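PDB 1M5S: formylmethanofuran--tetrahydromethanopterin formyltransferase, which catalyses the reversible transfer of a formyl group from formylmethanofuran to tetrahydromethanopterin, an early step of methanogenesis from carbon dioxide. Local coordinates for residues A[4-9]-A[272-277]; A[31-36]-A[70-75]. All coordinates share one frame; numbering follows the deposited sequence.

Interaction 1: residues A[4-9]-A[272-277]; sequences NGVEIE and PGVKKI
E7 and I8 pair with K276 and I277 in a short parallel beta ladder, which joins the N-terminal strand 6-8 to strand 274-278 near the C-terminus. Two nearly straight backbone bonds hold it: I277 N to E7 O (2.9 Å) and E9 N to I277 O (2.9 Å). Nearer the start of the ladder, one water accepts from E7 N and also lies within hydrogen-bonding distance of K275 O, at 2.6 Å.

On one face of the ladder, I8 and I277 lie side by side and point the same way. I8 CD1 meets I277 CG1 at 3.6 Å, and both side chains rest on I265 of helix 254-268. V6 has CG1 opposite its own backbone N (chi1 178°). This carries CG1 over the neighbouring strand, 3.7 Å from V274 CG1.

On the other face, K276 runs alongside E7, then bends at chi2 and chi3 (-88°) and crosses E9. Its CE passes 3.6 Å from E7 OE1, and its amine makes a long salt bridge to E9. F169 adds a cation-pi contact to this lysine. A serine in place of K276 would probably leave E9 without this charge partner and uncover the flank of E7. E9 OE2 also bonds S278 OG, and the salt bridge from K276 NZ reaches that same oxygen at 3.8 Å.

Interaction 2: residues A[31-36]-A[70-75]; sequences RWALVA and PGVYVQ
A33 and V72 make the main contact between helix 30-41 and strand 71-78. The packing is helix on sheet, in the N-terminal half of the chain. The two short segments run in roughly the same direction, 24° apart, and their axes come within 7.3 Å.

The contact is apolar. A33 CB points at the strand and meets V72 CG2 at 3.7 Å. V72 has CG1 opposite its backbone N (chi1 -177°), which leaves CG2 as the branch turned to the helix. That one methyl also lies against the helix backbone, 3.7 Å from A33 C and 4.0 Å from L34 N. L34 adds a smaller, looser contact at the margin.

Backbone atoms at the start of the strand, and of P70 just before it, contribute next. A33 CB sits 4.1 Å from G71 CA and 4.1 Å from P70 O. The CA atoms of A33 and G71 are 5.5 Å apart. The small alanine and the glycine thus meet where the two backbones come nearest.

No hydrogen bond crosses between the segments. Backbone bonds are made on each side of the contact instead. V35 N bonds R31 O within the helix, while V72 pairs with I25 of strand 12-26 and G71 with A60 of strand 53-60.

R31 and W32 lie on another side of the helix and face the third subunit, where R31 forms a salt bridge to E181 of that subunit. Strand 71-78 runs between strands 12-26 and 53-60, and I56 of strand 53-60 touches both V72 and L34 beside the helix.

The two contacts lie in different parts of an elongated chain. Their centres are 34 Å apart, and their nearest atoms are about 21 Å apart, so they do not touch. Interaction 1 joins segments near the two ends of the sequence, 4-9 with 272-277. Interaction 2 joins 31-36 with 70-75, and both of its segments come between those ends along the chain. The long strands connect them: 274-278 pairs with strand 147-170, which pairs with strand 12-26, which pairs with strand 71-78. Interaction 1 therefore ties the start of the chain to a strand of the later half, probably part of the proximal lobe, while interaction 2 packs a helix on strands of the first half, beside a subunit interface.

Interaction 1: residues A[4-9]-A[272-277]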
loop_
_atom_site.group_PDB
_atom_site.type_symbol
_atom_site.label_atom_id
_atom_site.label_comp_id
_atom_site.label_asym_id
_atom_site.label_seq_id
_atom_site.Cartn_x
_atom_site.Cartn_y
_atom_site.Cartn_z
ATOM N N ASN A 4 -2.452 -30.312 5.062
ATOM C CA ASN A 4 -1.113 -29.999 4.583
ATOM C C ASN A 4 -0.071 -30.380 5.628
ATOM O O ASN A 4 0.890 -29.648 5.859
ATOM C CB ASN A 4 -1.015 -28.507 4.239
ATOM C CG ASN A 4 -0.011 -28.232 3.150
ATOM O OD1 ASN A 4 0.148 -29.033 2.223
ATOM N ND2 ASN A 4 0.726 -27.132 3.286
ATOM N N GLY A 5 -0.343 -31.467 6.346
ATOM C CA GLY A 5 0.582 -31.958 7.350
ATOM C C GLY A 5 0.451 -31.269 8.696
ATOM O O GLY A 5 1.112 -31.657 9.664
ATOM N N VAL A 6 -0.379 -30.232 8.754
ATOM C CA VAL A 6 -0.576 -29.480 9.989
ATOM C C VAL A 6 -1.713 -30.098 10.801
ATOM O O VAL A 6 -2.835 -30.212 10.319
ATOM C CB VAL A 6 -0.894 -27.986 9.690
ATOM C CG1 VAL A 6 -1.135 -27.219 10.982
ATOM C CG2 VAL A 6 0.263 -27.356 8.923
ATOM N N GLU A 7 -1.411 -30.482 12.037
ATOM C CA GLU A 7 -2.420 -31.006 12.951
ATOM C C GLU A 7 -3.538 -30.006 13.235
ATOM O O GLU A 7 -3.299 -28.920 13.757
ATOM C CB GLU A 7 -1.771 -31.419 14.270
ATOM C CG GLU A 7 -2.764 -31.941 15.298
ATOM C CD GLU A 7 -2.139 -32.192 16.659
ATOM O OE1 GLU A 7 -1.081 -31.601 16.965
ATOM O OE2 GLU A 7 -2.729 -32.960 17.443
ATOM N N ILE A 8 -4.768 -30.407 12.929
ATOM C CA ILE A 8 -5.951 -29.644 13.318
ATOM C C ILE A 8 -6.534 -30.261 14.588
ATOM O O ILE A 8 -7.008 -31.395 14.564
ATOM C CB ILE A 8 -7.042 -29.670 12.209
ATOM C CG1 ILE A 8 -6.423 -29.373 10.833
ATOM C CG2 ILE A 8 -8.164 -28.679 12.543
ATOM C CD1 ILE A 8 -5.746 -28.016 10.712
ATOM N N GLU A 9 -6.451 -29.530 15.696
ATOM C CA GLU A 9 -6.998 -29.982 16.970
ATOM C C GLU A 9 -8.499 -30.235 16.889
ATOM O O GLU A 9 -9.231 -29.488 16.228
ATOM C CB GLU A 9 -6.733 -28.947 18.057
ATOM C CG GLU A 9 -5.653 -29.340 19.019
ATOM C CD GLU A 9 -5.931 -28.854 20.425
ATOM O OE1 GLU A 9 -6.341 -29.674 21.271
ATOM O OE2 GLU A 9 -5.719 -27.656 20.694
ATOM N N PRO A 272 4.996 -22.798 5.478
ATOM C CA PRO A 272 5.879 -23.821 6.054
ATOM C C PRO A 272 6.310 -23.481 7.478
ATOM O O PRO A 272 6.633 -22.330 7.781
ATOM C CB PRO A 272 7.071 -23.854 5.090
ATOM C CG PRO A 272 7.034 -22.514 4.393
ATOM C CD PRO A 272 5.571 -22.211 4.254
ATOM N N GLY A 273 6.219 -24.467 8.364
ATOM C CA GLY A 273 6.654 -24.279 9.736
ATOM C C GLY A 273 5.490 -24.208 10.704
ATOM O O GLY A 273 5.688 -24.224 11.919
ATOM N N VAL A 274 4.285 -24.023 10.168
ATOM C CA VAL A 274 3.080 -24.053 10.988
ATOM C C VAL A 274 2.938 -25.464 11.547
ATOM O O VAL A 274 3.144 -26.438 10.828
ATOM C CB VAL A 274 1.832 -23.688 10.164
ATOM C CG1 VAL A 274 0.573 -23.911 10.991
ATOM C CG2 VAL A 274 1.920 -22.238 9.707
ATOM N N LYS A 275 2.736 -25.557 12.859
ATOM C CA LYS A 275 2.773 -26.836 13.571
ATOM C C LYS A 275 1.389 -27.373 13.919
ATOM O O LYS A 275 1.162 -28.580 13.893
ATOM C CB LYS A 275 3.604 -26.705 14.848
ATOM C CG LYS A 275 5.074 -26.404 14.597
ATOM C CD LYS A 275 5.675 -27.420 13.642
ATOM C CE LYS A 275 7.123 -27.105 13.346
ATOM N NZ LYS A 275 7.686 -28.083 12.384
ATOM N N LYS A 276 0.464 -26.472 14.231
ATOM C CA LYS A 276 -0.859 -26.869 14.693
ATOM C C LYS A 276 -1.869 -25.739 14.536
ATOM O O LYS A 276 -1.523 -24.560 14.657
ATOM C CB LYS A 276 -0.793 -27.294 16.163
ATOM C CG LYS A 276 -2.034 -28.033 16.651
ATOM C CD LYS A 276 -2.316 -27.756 18.115
ATOM C CE LYS A 276 -1.580 -28.710 19.014
ATOM N NZ LYS A 276 -2.012 -28.541 20.426
ATOM N N ILE A 277 -3.103 -26.110 14.210
ATOM C CA ILE A 277 -4.244 -25.207 14.302
ATOM C C ILE A 277 -5.079 -25.614 15.510
ATOM O O ILE A 277 -5.443 -26.783 15.659
ATOM C CB ILE A 277 -5.156 -25.290 13.045
ATOM C CG1 ILE A 277 -4.378 -24.882 11.784
ATOM C CG2 ILE A 277 -6.415 -24.446 13.257
ATOM C CD1 ILE A 277 -3.880 -23.449 11.782
HETATM O O HOH W 1 3.308 -29.342 10.317
HETATM O O HOH W 2 1.281 -30.703 12.376
HETATM O O HOH W 3 1.134 -30.444 16.183
#

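Interaction 2: residues A[31-36]-A[70-75]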
loop_
_atom_site.group_PDB
_atom_site.type_symbol
_atom_site.label_atom_id
_atom_site.label_comp_id
_atom_site.label_asym_id
_atom_site.label_seq_id
_atom_site.Cartn_x
_atom_site.Cartn_y
_atom_site.Cartn_z
ATOM N N ARG A 31 -8.698 3.570 -2.786
ATOM C CA ARG A 31 -7.795 4.087 -1.775
ATOM C C ARG A 31 -8.515 5.034 -0.784
ATOM O O ARG A 31 -8.226 5.047 0.420
ATOM C CB ARG A 31 -6.652 4.798 -2.471
ATOM C CG ARG A 31 -5.741 5.509 -1.500
ATOM C CD ARG A 31 -6.324 6.834 -1.043
ATOM N NE ARG A 31 -5.312 7.702 -0.460
ATOM C CZ ARG A 31 -4.343 8.302 -1.158
ATOM N NH1 ARG A 31 -4.245 8.146 -2.484
ATOM N NH2 ARG A 31 -3.411 9.087 -0.606
ATOM N N TRP A 32 -9.457 5.828 -1.273
ATOM C CA TRP A 32 -10.173 6.795 -0.406
ATOM C C TRP A 32 -11.290 6.103 0.378
ATOM O O TRP A 32 -11.708 6.566 1.450
ATOM C CB TRP A 32 -10.727 7.947 -1.238
ATOM C CG TRP A 32 -9.605 8.887 -1.656
ATOM C CD1 TRP A 32 -9.210 9.166 -2.902
ATOM C CD2 TRP A 32 -8.786 9.616 -0.756
ATOM N NE1 TRP A 32 -8.088 10.047 -2.794
ATOM C CE2 TRP A 32 -7.843 10.282 -1.526
ATOM C CE3 TRP A 32 -8.744 9.749 0.638
ATOM C CZ2 TRP A 32 -6.811 11.051 -0.978
ATOM C CZ3 TRP A 32 -7.714 10.546 1.180
ATOM C CH2 TRP A 32 -6.790 11.161 0.410
ATOM N N ALA A 33 -11.827 5.028 -0.185
ATOM C CA ALA A 33 -12.824 4.235 0.519
ATOM C C ALA A 33 -12.150 3.473 1.671
ATOM O O ALA A 33 -12.700 3.396 2.768
ATOM C CB ALA A 33 -13.505 3.263 -0.450
ATOM N N LEU A 34 -10.911 3.025 1.458
ATOM C CA LEU A 34 -10.170 2.304 2.491
ATOM C C LEU A 34 -9.684 3.210 3.612
ATOM O O LEU A 34 -9.691 2.814 4.773
ATOM C CB LEU A 34 -8.979 1.552 1.895
ATOM C CG LEU A 34 -8.163 0.692 2.875
ATOM C CD1 LEU A 34 -9.036 -0.422 3.460
ATOM C CD2 LEU A 34 -6.957 0.095 2.157
ATOM N N VAL A 35 -9.262 4.424 3.271
ATOM C CA VAL A 35 -8.911 5.421 4.278
ATOM C C VAL A 35 -10.062 5.682 5.263
ATOM O O VAL A 35 -9.868 5.605 6.479
ATOM C CB VAL A 35 -8.488 6.756 3.611
ATOM C CG1 VAL A 35 -8.410 7.873 4.647
ATOM C CG2 VAL A 35 -7.146 6.587 2.937
ATOM N N ALA A 36 -11.265 5.895 4.727
ATOM C CA ALA A 36 -12.465 6.169 5.530
ATOM C C ALA A 36 -12.887 4.966 6.373
ATOM O O ALA A 36 -13.139 5.097 7.568
ATOM C CB ALA A 36 -13.612 6.584 4.619
ATOM N N PRO A 70 -16.338 2.628 -6.270
ATOM C CA PRO A 70 -15.685 1.664 -5.368
ATOM C C PRO A 70 -16.096 1.884 -3.911
ATOM O O PRO A 70 -16.303 3.024 -3.490
ATOM C CB PRO A 70 -14.206 1.954 -5.581
ATOM C CG PRO A 70 -14.216 3.451 -5.878
ATOM C CD PRO A 70 -15.348 3.537 -6.869
ATOM N N GLY A 71 -16.242 0.805 -3.144
ATOM C CA GLY A 71 -16.579 0.959 -1.735
ATOM C C GLY A 71 -16.003 -0.104 -0.814
ATOM O O GLY A 71 -15.227 -0.959 -1.238
ATOM N N VAL A 72 -16.294 0.032 0.478
ATOM C CA VAL A 72 -15.857 -0.922 1.500
ATOM C C VAL A 72 -17.029 -1.164 2.456
ATOM O O VAL A 72 -17.623 -0.211 2.967
ATOM C CB VAL A 72 -14.660 -0.384 2.339
ATOM C CG1 VAL A 72 -14.198 -1.441 3.322
ATOM C CG2 VAL A 72 -13.509 0.025 1.435
ATOM N N TYR A 73 -17.389 -2.432 2.639
ATOM C CA TYR A 73 -18.338 -2.827 3.680
ATOM C C TYR A 73 -17.625 -2.938 5.015
ATOM O O TYR A 73 -16.559 -3.552 5.110
ATOM C CB TYR A 73 -18.981 -4.176 3.352
ATOM C CG TYR A 73 -19.934 -4.136 2.185
ATOM C CD1 TYR A 73 -21.246 -3.696 2.346
ATOM C CD2 TYR A 73 -19.535 -4.581 0.926
ATOM C CE1 TYR A 73 -22.139 -3.713 1.281
ATOM C CE2 TYR A 73 -20.415 -4.592 -0.146
ATOM C CZ TYR A 73 -21.716 -4.163 0.037
ATOM O OH TYR A 73 -22.593 -4.213 -1.025
ATOM N N VAL A 74 -18.163 -2.258 6.021
ATOM C CA VAL A 74 -17.669 -2.403 7.383
ATOM C C VAL A 74 -18.781 -2.935 8.290
ATOM O O VAL A 74 -19.953 -2.955 7.905
ATOM C CB VAL A 74 -17.121 -1.061 7.947
ATOM C CG1 VAL A 74 -15.887 -0.626 7.153
ATOM C CG2 VAL A 74 -18.192 0.016 7.908
ATOM N N GLN A 75 -18.366 -3.574 9.377
ATOM C CA GLN A 75 -19.286 -4.006 10.412
ATOM C C GLN A 75 -18.863 -3.330 11.697
ATOM O O GLN A 75 -17.671 -3.209 11.971
ATOM C CB GLN A 75 -19.244 -5.527 10.579
ATOM C CG GLN A 75 -19.883 -6.296 9.440
ATOM C CD GLN A 75 -19.848 -7.802 9.647
ATOM O OE1 GLN A 75 -19.618 -8.284 10.756
ATOM N NE2 GLN A 75 -20.107 -8.549 8.578
#